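Long-range contacts in benzyl alcohol dehydrogenase (Acinetobacter calcoaceticus, PDB 1F8F), which catalyses the NAD-dependent oxidation of benzyl alcohol, and probably of related aromatic alcohols, to the aldehyde, as a zinc-dependent medium-chain alcohol dehydrogenase: residues Gln53-Pro58 against Arg114-Ala119; Asp6-Val11 against Phe19-Leu24; Val78-Val83 against Ser151-Thr156. All blocks are in the same frame, centred on the assembly; numbering follows the deposited sequence.

Contact 1: Gln53-Pro58 against Arg114-Ala119; sequences QKYPVP and RNFSGA. Unlike the reference sequence in segment 53-58: Lys54 (reference Tyr). With SO4 (sulfate ion), chain D.
Tyr55 and Phe116 form the aromatic part of this contact, an offset edge-to-face (T-shaped) pair in which the edge of the tyrosine ring is directed toward the face of the phenylalanine. The centroids are 5.1 Å apart and the planes stand at 89°, almost perpendicular. The touching flank of Tyr55 is its CD2-CE2 side, and CE2 comes within 3.5 Å of Phe116 CZ. In Phe116, CG lies anti to the carbonyl carbon (chi1 -74°), which swings the ring back toward the 53-58 loop.

Aliphatic contacts continue the same apolar surface. Val57 meets the phenylalanine ring at its edge and in its plane, with CG2 3.7 Å from Phe116 CD1. The same methyl also rests against the backbone, 3.2 Å from Phe116 O. Farther along, the Pro58 ring covers the next peptide: its CD is 3.1 Å from Ser117 O, and its CG 4.2 Å from the CA of Gly118.

The polar bonds stay on each side of the contact, within a loop or back to the preceding helix. Gln53 reaches forward across its own loop, NE2 donating to Val57 O at 3.3 Å within the amide plane, and back to Val50 O. Ser117 OG accepts from Ala119 N at 3.1 Å in an ST turn and also bonds to Gly113 O.

The side chain of Phe116 lies near a bound ethanol, probably from the crystallisation liquor, and that of Tyr55 not far from NAD, consistent with a place near the active-site pocket. Phe112 and Phe140 also pack against Phe116. The 53-58 loop leaves helix 45-51 through a Schellman motif with Gln53 as C-prime residue, and Tyr55 and Val57 fold back onto Ile49 and Val50 of that helix; segment 114-119 runs out of helix 111-114 on the way to strand 148-152.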
loop_
_atom_site.group_PDB
_atom_site.type_symbol
_atom_site.label_atom_id
_atom_site.label_comp_id
_atom_site.label_asym_id
_atom_site.label_seq_id
_atom_site.Cartn_x
_atom_site.Cartn_y
_atom_site.Cartn_z
ATOM N N GLN A 53 15.713 -22.529 29.218
ATOM C CA GLN A 53 16.535 -22.750 28.064
ATOM C C GLN A 53 15.872 -23.263 26.815
ATOM O O GLN A 53 16.588 -23.684 25.900
ATOM C CB GLN A 53 17.685 -23.695 28.426
ATOM C CG GLN A 53 18.523 -23.167 29.578
ATOM C CD GLN A 53 19.491 -22.141 29.039
ATOM O OE1 GLN A 53 20.663 -22.454 28.846
ATOM N NE2 GLN A 53 18.963 -20.947 28.816
ATOM N N LYS A 54 14.607 -22.970 26.558
ATOM C CA LYS A 54 14.009 -23.300 25.272
ATOM C C LYS A 54 14.567 -22.342 24.235
ATOM O O LYS A 54 14.096 -22.264 23.110
ATOM C CB LYS A 54 12.483 -23.267 25.349
ATOM C CG LYS A 54 12.000 -24.138 26.495
ATOM C CD LYS A 54 10.501 -24.164 26.725
ATOM C CE LYS A 54 10.195 -24.966 27.994
ATOM N NZ LYS A 54 10.971 -26.243 28.037
ATOM N N TYR A 55 15.566 -21.550 24.502
ATOM C CA TYR A 55 16.357 -20.592 23.823
ATOM C C TYR A 55 17.712 -20.488 24.548
ATOM O O TYR A 55 17.776 -20.159 25.729
ATOM C CB TYR A 55 15.737 -19.210 23.795
ATOM C CG TYR A 55 14.768 -18.783 22.729
ATOM C CD1 TYR A 55 14.217 -19.629 21.784
ATOM C CD2 TYR A 55 14.356 -17.453 22.695
ATOM C CE1 TYR A 55 13.325 -19.195 20.834
ATOM C CE2 TYR A 55 13.460 -16.990 21.752
ATOM C CZ TYR A 55 12.948 -17.869 20.817
ATOM O OH TYR A 55 12.049 -17.422 19.870
ATOM N N PRO A 56 18.791 -20.690 23.801
ATOM C CA PRO A 56 20.134 -20.683 24.308
ATOM C C PRO A 56 20.838 -19.411 24.708
ATOM O O PRO A 56 21.990 -19.220 24.284
ATOM C CB PRO A 56 20.948 -21.405 23.219
ATOM C CG PRO A 56 20.190 -21.136 21.968
ATOM C CD PRO A 56 18.740 -21.073 22.367
ATOM N N VAL A 57 20.242 -18.621 25.597
ATOM C CA VAL A 57 20.982 -17.467 26.131
ATOM C C VAL A 57 21.892 -18.130 27.164
ATOM O O VAL A 57 21.454 -19.000 27.912
ATOM C CB VAL A 57 20.104 -16.382 26.744
ATOM C CG1 VAL A 57 20.903 -15.400 27.586
ATOM C CG2 VAL A 57 19.334 -15.622 25.669
ATOM N N PRO A 58 23.164 -17.803 27.142
ATOM C CA PRO A 58 24.129 -18.389 28.052
ATOM C C PRO A 58 23.981 -17.941 29.493
ATOM O O PRO A 58 24.039 -16.742 29.787
ATOM C CB PRO A 58 25.463 -17.990 27.450
ATOM C CG PRO A 58 25.200 -16.734 26.705
ATOM C CD PRO A 58 23.772 -16.793 26.248
ATOM N N ARG A 114 21.968 -9.025 19.261
ATOM C CA ARG A 114 21.901 -7.873 20.134
ATOM C C ARG A 114 21.049 -8.108 21.380
ATOM O O ARG A 114 21.303 -7.406 22.357
ATOM C CB ARG A 114 21.391 -6.617 19.392
ATOM C CG ARG A 114 22.530 -5.959 18.636
ATOM C CD ARG A 114 22.143 -4.978 17.554
ATOM N NE ARG A 114 23.307 -4.630 16.725
ATOM C CZ ARG A 114 24.257 -3.806 17.130
ATOM N NH1 ARG A 114 24.094 -3.265 18.338
ATOM N NH2 ARG A 114 25.341 -3.431 16.467
ATOM N N ASN A 115 20.132 -9.049 21.314
ATOM C CA ASN A 115 19.217 -9.354 22.398
ATOM C C ASN A 115 19.423 -10.707 23.058
ATOM O O ASN A 115 19.181 -10.883 24.235
ATOM C CB ASN A 115 17.780 -9.359 21.813
ATOM C CG ASN A 115 17.460 -7.959 21.261
ATOM O OD1 ASN A 115 16.765 -7.132 21.867
ATOM N ND2 ASN A 115 17.954 -7.573 20.084
ATOM N N PHE A 116 19.851 -11.666 22.247
ATOM C CA PHE A 116 19.996 -13.045 22.688
ATOM C C PHE A 116 21.393 -13.603 22.843
ATOM O O PHE A 116 21.465 -14.711 23.395
ATOM C CB PHE A 116 19.209 -13.922 21.685
ATOM C CG PHE A 116 17.713 -13.847 21.819
ATOM C CD1 PHE A 116 17.158 -14.275 23.017
ATOM C CD2 PHE A 116 16.854 -13.427 20.819
ATOM C CE1 PHE A 116 15.802 -14.270 23.233
ATOM C CE2 PHE A 116 15.482 -13.391 21.015
ATOM C CZ PHE A 116 14.959 -13.829 22.225
ATOM N N SER A 117 22.458 -12.930 22.440
ATOM C CA SER A 117 23.803 -13.466 22.510
ATOM C C SER A 117 24.318 -13.680 23.934
ATOM O O SER A 117 24.863 -14.726 24.262
ATOM C CB SER A 117 24.783 -12.537 21.778
ATOM O OG SER A 117 24.866 -11.272 22.404
ATOM N N GLY A 118 24.093 -12.684 24.765
ATOM C CA GLY A 118 24.478 -12.679 26.155
ATOM C C GLY A 118 25.622 -11.699 26.351
ATOM O O GLY A 118 26.043 -11.484 27.487
ATOM N N ALA A 119 26.025 -11.019 25.277
ATOM C CA ALA A 119 27.109 -10.058 25.376
ATOM C C ALA A 119 27.025 -8.916 24.373
ATOM O O ALA A 119 25.970 -8.599 23.846
ATOM C CB ALA A 119 28.398 -10.848 25.142
HETATM S S SO4 D . 28.323 -1.411 17.722
HETATM O O1 SO4 D . 29.649 -1.104 18.361
HETATM O O2 SO4 D . 28.559 -2.326 16.553
HETATM O O3 SO4 D . 27.625 -0.158 17.316
HETATM O O4 SO4 D . 27.486 -2.130 18.743
#

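Contact 2: Asp6-Val11 against Phe19-Leu24; sequences DIIAAV and FELQAL
Leu24 and Ala9 meet on the buried face of a two-stranded antiparallel ribbon, where Ile7, Ala9, Val11 and Leu24 supply the apolar surface. The leucine CD1 reaches the methyl of Ala9, with CD1 and CB 4.2 Å apart. Ile7 reaches across to Leu24 as well: CG1 sits between the backbone N and the carbonyl carbon (chi1 65°), a rotamer that lays it beside the leucine backbone, 3.5 Å from Leu24 O.

On the other face Ile8, Ala10, Leu21 and Ala23 form a largely exposed apolar patch. Ile8 and Leu21 cross at about a right angle, CG2 of the isoleucine touching CB of the leucine. Leu21 CD2 bends over Ala10 and stops 3.9 Å from its CB.

Between the two faces runs the backbone ladder. Ile7 with Leu24 and Ala9 with Gln22 are hydrogen-bonded pairs joined in both directions; Leu24 N to Ile7 O is short and nearly straight (2.7 Å, 178° at the hydrogen). In the last pair Val11 N donates to Glu20 O at 3.0 Å, while the return bond from Glu20 N to Val11 O is weak.

Toward the polar edge, the extended side chain of Gln22 crosses Val11 at about a right angle, its OE1 3.5 Å from Val11 CG2. Beyond it NE2 bonds to Glu20 OE1 at 3.2 Å, approaching from above the carboxylate plane; this link within one strand would restrain the rotation of the amide lying on the valine.

Ala10 is hydrogen-bonded by its backbone to Phe145, and Phe19 O to Asn352 ND2, tying the ribbon to the rest of the chain. With the strand directions 139° apart, the pair is a twisted beta hairpin, here at the N-terminus of a medium-chain alcohol dehydrogenase.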
loop_
_atom_site.group_PDB
_atom_site.type_symbol
_atom_site.label_atom_id
_atom_site.label_comp_id
_atom_site.label_asym_id
_atom_site.label_seq_id
_atom_site.Cartn_x
_atom_site.Cartn_y
_atom_site.Cartn_z
ATOM N N ASP A 6 28.570 0.197 42.161
ATOM C CA ASP A 6 28.054 -1.078 42.672
ATOM C C ASP A 6 26.518 -1.050 42.674
ATOM O O ASP A 6 25.890 -0.015 42.916
ATOM C CB ASP A 6 28.466 -1.494 44.074
ATOM C CG ASP A 6 29.924 -1.649 44.421
ATOM O OD1 ASP A 6 30.548 -0.628 44.789
ATOM O OD2 ASP A 6 30.443 -2.788 44.388
ATOM N N ILE A 7 25.930 -2.211 42.351
ATOM C CA ILE A 7 24.486 -2.393 42.281
ATOM C C ILE A 7 23.966 -3.775 42.721
ATOM O O ILE A 7 24.724 -4.762 42.756
ATOM C CB ILE A 7 24.039 -2.277 40.789
ATOM C CG1 ILE A 7 24.617 -3.429 39.959
ATOM C CG2 ILE A 7 24.406 -0.964 40.102
ATOM C CD1 ILE A 7 23.950 -3.662 38.627
ATOM N N ILE A 8 22.625 -3.923 42.832
ATOM C CA ILE A 8 21.963 -5.190 43.115
ATOM C C ILE A 8 21.244 -5.697 41.865
ATOM O O ILE A 8 20.499 -4.912 41.272
ATOM C CB ILE A 8 20.879 -5.043 44.234
ATOM C CG1 ILE A 8 21.406 -4.483 45.560
ATOM C CG2 ILE A 8 20.117 -6.356 44.441
ATOM C CD1 ILE A 8 22.626 -5.156 46.166
ATOM N N ALA A 9 21.376 -6.931 41.428
ATOM C CA ALA A 9 20.639 -7.393 40.249
ATOM C C ALA A 9 20.202 -8.825 40.453
ATOM O O ALA A 9 20.986 -9.539 41.045
ATOM C CB ALA A 9 21.479 -7.347 38.975
ATOM N N ALA A 10 19.107 -9.257 39.896
ATOM C CA ALA A 10 18.649 -10.622 39.988
ATOM C C ALA A 10 19.341 -11.501 38.954
ATOM O O ALA A 10 19.120 -11.322 37.745
ATOM C CB ALA A 10 17.131 -10.655 39.764
ATOM N N VAL A 11 20.060 -12.544 39.350
ATOM C CA VAL A 11 20.763 -13.446 38.460
ATOM C C VAL A 11 20.074 -14.779 38.236
ATOM O O VAL A 11 19.524 -15.377 39.175
ATOM C CB VAL A 11 22.163 -13.694 39.074
ATOM C CG1 VAL A 11 22.864 -14.830 38.328
ATOM C CG2 VAL A 11 23.033 -12.446 39.118
ATOM N N PHE A 19 15.477 -16.835 40.388
ATOM C CA PHE A 19 16.212 -15.563 40.487
ATOM C C PHE A 19 16.714 -15.436 41.944
ATOM O O PHE A 19 15.986 -15.745 42.921
ATOM C CB PHE A 19 15.312 -14.369 40.138
ATOM C CG PHE A 19 14.679 -14.374 38.774
ATOM C CD1 PHE A 19 15.360 -13.861 37.663
ATOM C CD2 PHE A 19 13.444 -14.945 38.569
ATOM C CE1 PHE A 19 14.787 -13.916 36.412
ATOM C CE2 PHE A 19 12.882 -15.005 37.292
ATOM C CZ PHE A 19 13.558 -14.504 36.214
ATOM N N GLU A 20 17.920 -14.925 42.146
ATOM C CA GLU A 20 18.546 -14.672 43.435
ATOM C C GLU A 20 19.171 -13.268 43.354
ATOM O O GLU A 20 19.775 -12.972 42.312
ATOM C CB GLU A 20 19.698 -15.602 43.795
ATOM C CG GLU A 20 19.733 -17.072 43.505
ATOM C CD GLU A 20 21.110 -17.699 43.321
ATOM O OE1 GLU A 20 22.161 -17.083 43.653
ATOM O OE2 GLU A 20 21.176 -18.856 42.799
ATOM N N LEU A 21 19.099 -12.463 44.388
ATOM C CA LEU A 21 19.670 -11.120 44.332
ATOM C C LEU A 21 21.165 -11.162 44.607
ATOM O O LEU A 21 21.570 -11.903 45.513
ATOM C CB LEU A 21 18.900 -10.215 45.304
ATOM C CG LEU A 21 17.478 -9.842 44.899
ATOM C CD1 LEU A 21 16.850 -8.811 45.826
ATOM C CD2 LEU A 21 17.394 -9.379 43.448
ATOM N N GLN A 22 22.005 -10.480 43.846
ATOM C CA GLN A 22 23.451 -10.538 44.012
ATOM C C GLN A 22 24.060 -9.148 43.948
ATOM O O GLN A 22 23.392 -8.246 43.447
ATOM C CB GLN A 22 24.108 -11.450 42.968
ATOM C CG GLN A 22 23.986 -12.933 43.132
ATOM C CD GLN A 22 24.614 -13.874 42.142
ATOM O OE1 GLN A 22 25.475 -13.552 41.310
ATOM N NE2 GLN A 22 24.237 -15.158 42.152
ATOM N N ALA A 23 25.265 -8.939 44.475
ATOM C CA ALA A 23 25.891 -7.626 44.368
ATOM C C ALA A 23 26.844 -7.613 43.155
ATOM O O ALA A 23 27.679 -8.520 43.039
ATOM C CB ALA A 23 26.684 -7.247 45.608
ATOM N N LEU A 24 26.665 -6.618 42.274
ATOM C CA LEU A 24 27.508 -6.527 41.077
ATOM C C LEU A 24 27.956 -5.098 40.782
ATOM O O LEU A 24 27.651 -4.110 41.476
ATOM C CB LEU A 24 26.764 -7.122 39.903
ATOM C CG LEU A 24 26.100 -8.472 39.793
ATOM C CD1 LEU A 24 25.468 -8.654 38.398
ATOM C CD2 LEU A 24 26.943 -9.709 39.980
#

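Contact 3: Val78-Val83 against Ser151-Thr156; sequences VTELQV and SRENNT. With SO4 (sulfate ion), chain D.
Glu153 is stretched out fully, CG anti to the backbone N (chi1 -175°) and the chain straight beyond it, so that its carboxylate crosses to the backbone amides of Thr79 and Glu80. The contact lies in the GroES-like domain; here a turn after strand 148-152 meets the loop between strands 66-74 and 86-89.

A single oxygen takes both bonds. OE2 of Glu153 accepts from Thr79 N at 3.0 Å, from above the carboxylate plane, and from Glu80 N at 2.6 Å, nearly along its C-O axis. Two successive amides of the loop thus grip one carboxylate oxygen, which would favour its charged form. The like-charged Glu80 carboxylate stays out of contact, its OE2 4.8 Å from Glu153 OE2, and accepts a bond from Thr79 OG1. Lys96 of a neighbouring subunit, from that subunit's segment between zinc ligands Cys94 and Cys97, forms a salt bridge with Glu153 OE1 and a hydrogen bond with Thr79 OG1; the site therefore also belongs to a subunit interface.

Apolar groups flank the charged centre. Val78 and Glu153 slide past each other in opposite directions, CG1 3.7 Å from OE2. Leu81 supports the aliphatic part of Glu153, its CD1 4.0 Å from CG.

Leu81 CD1 also lies over Thr156, 3.8 Å from its CB. Behind it, Thr156 OG1 is held in a short relay, accepting from Ser151 OG at 2.7 Å and donating to Arg152 O.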
loop_
_atom_site.group_PDB
_atom_site.type_symbol
_atom_site.label_atom_id
_atom_site.label_comp_id
_atom_site.label_asym_id
_atom_site.label_seq_id
_atom_site.Cartn_x
_atom_site.Cartn_y
_atom_site.Cartn_z
ATOM N N VAL A 78 25.931 11.053 22.548
ATOM C CA VAL A 78 24.503 11.047 22.775
ATOM C C VAL A 78 23.982 12.461 22.511
ATOM O O VAL A 78 24.493 13.407 23.119
ATOM C CB VAL A 78 24.131 10.565 24.185
ATOM C CG1 VAL A 78 22.634 10.680 24.395
ATOM C CG2 VAL A 78 24.669 9.180 24.492
ATOM N N THR A 79 22.989 12.588 21.607
ATOM C CA THR A 79 22.533 13.934 21.315
ATOM C C THR A 79 21.065 14.109 21.586
ATOM O O THR A 79 20.645 15.277 21.631
ATOM C CB THR A 79 22.765 14.312 19.818
ATOM O OG1 THR A 79 22.071 13.396 18.937
ATOM C CG2 THR A 79 24.231 14.401 19.444
ATOM N N GLU A 80 20.264 13.043 21.655
ATOM C CA GLU A 80 18.821 13.234 21.763
ATOM C C GLU A 80 18.245 12.973 23.151
ATOM O O GLU A 80 17.024 13.036 23.343
ATOM C CB GLU A 80 18.107 12.395 20.728
ATOM C CG GLU A 80 18.329 12.494 19.248
ATOM C CD GLU A 80 18.512 13.863 18.657
ATOM O OE1 GLU A 80 17.600 14.695 18.591
ATOM O OE2 GLU A 80 19.665 14.166 18.241
ATOM N N LEU A 81 19.062 12.694 24.128
ATOM C CA LEU A 81 18.626 12.424 25.492
ATOM C C LEU A 81 19.489 13.136 26.539
ATOM O O LEU A 81 20.717 13.185 26.386
ATOM C CB LEU A 81 18.759 10.910 25.682
ATOM C CG LEU A 81 17.880 9.917 24.918
ATOM C CD1 LEU A 81 18.374 8.488 25.003
ATOM C CD2 LEU A 81 16.465 10.044 25.456
ATOM N N GLN A 82 18.932 13.620 27.657
ATOM C CA GLN A 82 19.726 14.254 28.730
ATOM C C GLN A 82 19.424 13.680 30.118
ATOM O O GLN A 82 18.375 13.083 30.365
ATOM C CB GLN A 82 19.597 15.770 28.792
ATOM C CG GLN A 82 18.167 16.278 28.773
ATOM C CD GLN A 82 17.945 17.569 28.009
ATOM O OE1 GLN A 82 16.856 18.172 28.027
ATOM N NE2 GLN A 82 19.018 17.989 27.319
ATOM N N VAL A 83 20.392 13.868 31.020
ATOM C CA VAL A 83 20.349 13.409 32.407
ATOM C C VAL A 83 19.040 13.797 33.055
ATOM O O VAL A 83 18.656 14.969 32.916
ATOM C CB VAL A 83 21.532 13.999 33.199
ATOM C CG1 VAL A 83 21.495 13.628 34.682
ATOM C CG2 VAL A 83 22.838 13.532 32.585
ATOM N N SER A 151 21.939 1.020 28.394
ATOM C CA SER A 151 21.273 0.738 27.115
ATOM C C SER A 151 21.950 1.497 25.989
ATOM O O SER A 151 23.015 2.087 26.251
ATOM C CB SER A 151 19.790 1.107 27.302
ATOM O OG SER A 151 19.772 2.474 27.758
ATOM N N ARG A 152 21.390 1.535 24.789
ATOM C CA ARG A 152 21.925 2.342 23.686
ATOM C C ARG A 152 20.937 3.488 23.434
ATOM O O ARG A 152 19.744 3.331 23.736
ATOM C CB ARG A 152 22.127 1.567 22.379
ATOM C CG ARG A 152 23.175 0.472 22.357
ATOM C CD ARG A 152 24.534 0.928 22.891
ATOM N NE ARG A 152 25.235 1.747 21.865
ATOM C CZ ARG A 152 25.728 1.139 20.782
ATOM N NH1 ARG A 152 25.644 -0.179 20.636
ATOM N NH2 ARG A 152 26.327 1.827 19.822
ATOM N N GLU A 153 21.346 4.574 22.814
ATOM C CA GLU A 153 20.484 5.719 22.525
ATOM C C GLU A 153 19.339 5.239 21.611
ATOM O O GLU A 153 18.229 5.740 21.851
ATOM C CB GLU A 153 21.143 6.919 21.799
ATOM C CG GLU A 153 20.323 8.183 21.567
ATOM C CD GLU A 153 21.095 9.322 20.926
ATOM O OE1 GLU A 153 22.028 9.037 20.126
ATOM O OE2 GLU A 153 20.917 10.549 21.071
ATOM N N ASN A 154 19.629 4.417 20.616
ATOM C CA ASN A 154 18.480 4.050 19.771
ATOM C C ASN A 154 17.474 3.128 20.474
ATOM O O ASN A 154 16.320 3.109 20.017
ATOM C CB ASN A 154 18.818 3.528 18.387
ATOM C CG ASN A 154 19.493 2.187 18.405
ATOM O OD1 ASN A 154 19.786 1.666 19.496
ATOM N ND2 ASN A 154 19.723 1.653 17.201
ATOM N N ASN A 155 17.806 2.403 21.536
ATOM C CA ASN A 155 16.769 1.641 22.244
ATOM C C ASN A 155 16.304 2.407 23.486
ATOM O O ASN A 155 15.559 1.775 24.243
ATOM C CB ASN A 155 17.081 0.202 22.550
ATOM C CG ASN A 155 18.244 -0.189 23.440
ATOM O OD1 ASN A 155 19.390 0.250 23.258
ATOM N ND2 ASN A 155 17.906 -1.062 24.367
ATOM N N THR A 156 16.616 3.669 23.690
ATOM C CA THR A 156 16.154 4.371 24.892
ATOM C C THR A 156 15.170 5.440 24.472
ATOM O O THR A 156 15.504 6.433 23.837
ATOM C CB THR A 156 17.358 4.889 25.681
ATOM O OG1 THR A 156 18.264 3.792 25.909
ATOM C CG2 THR A 156 17.053 5.427 27.076
HETATM S S SO4 D . 28.323 -1.411 17.722
HETATM O O1 SO4 D . 29.649 -1.104 18.361
HETATM O O2 SO4 D . 28.559 -2.326 16.553
HETATM O O3 SO4 D . 27.625 -0.158 17.316
HETATM O O4 SO4 D . 27.486 -2.130 18.743
#

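How the contacts relate
Contact 2 comes first along the chain and is complete before the others begin. Contacts 1 and 3 alternate, in the order 53-58, 78-83, 114-119 and 151-156, so they cross along the chain within the GroES-like region. The centres of contacts 1 and 2 lie about 19 Å apart, those of 1 and 3 about 24 Å, and those of 2 and 3 about 25 Å. Contacts 1 and 3 meet where Arg152 and, more weakly, Arg114 hold one sulfate ion, probably from the crystallisation liquor, together with Ser121. Segment 151-156 joins two strands of the mixed sheet, 148-152 and 156-159, contact 1 lies on the side of the cofactor, and the hairpin of contact 2 forms a separate two-stranded sheet.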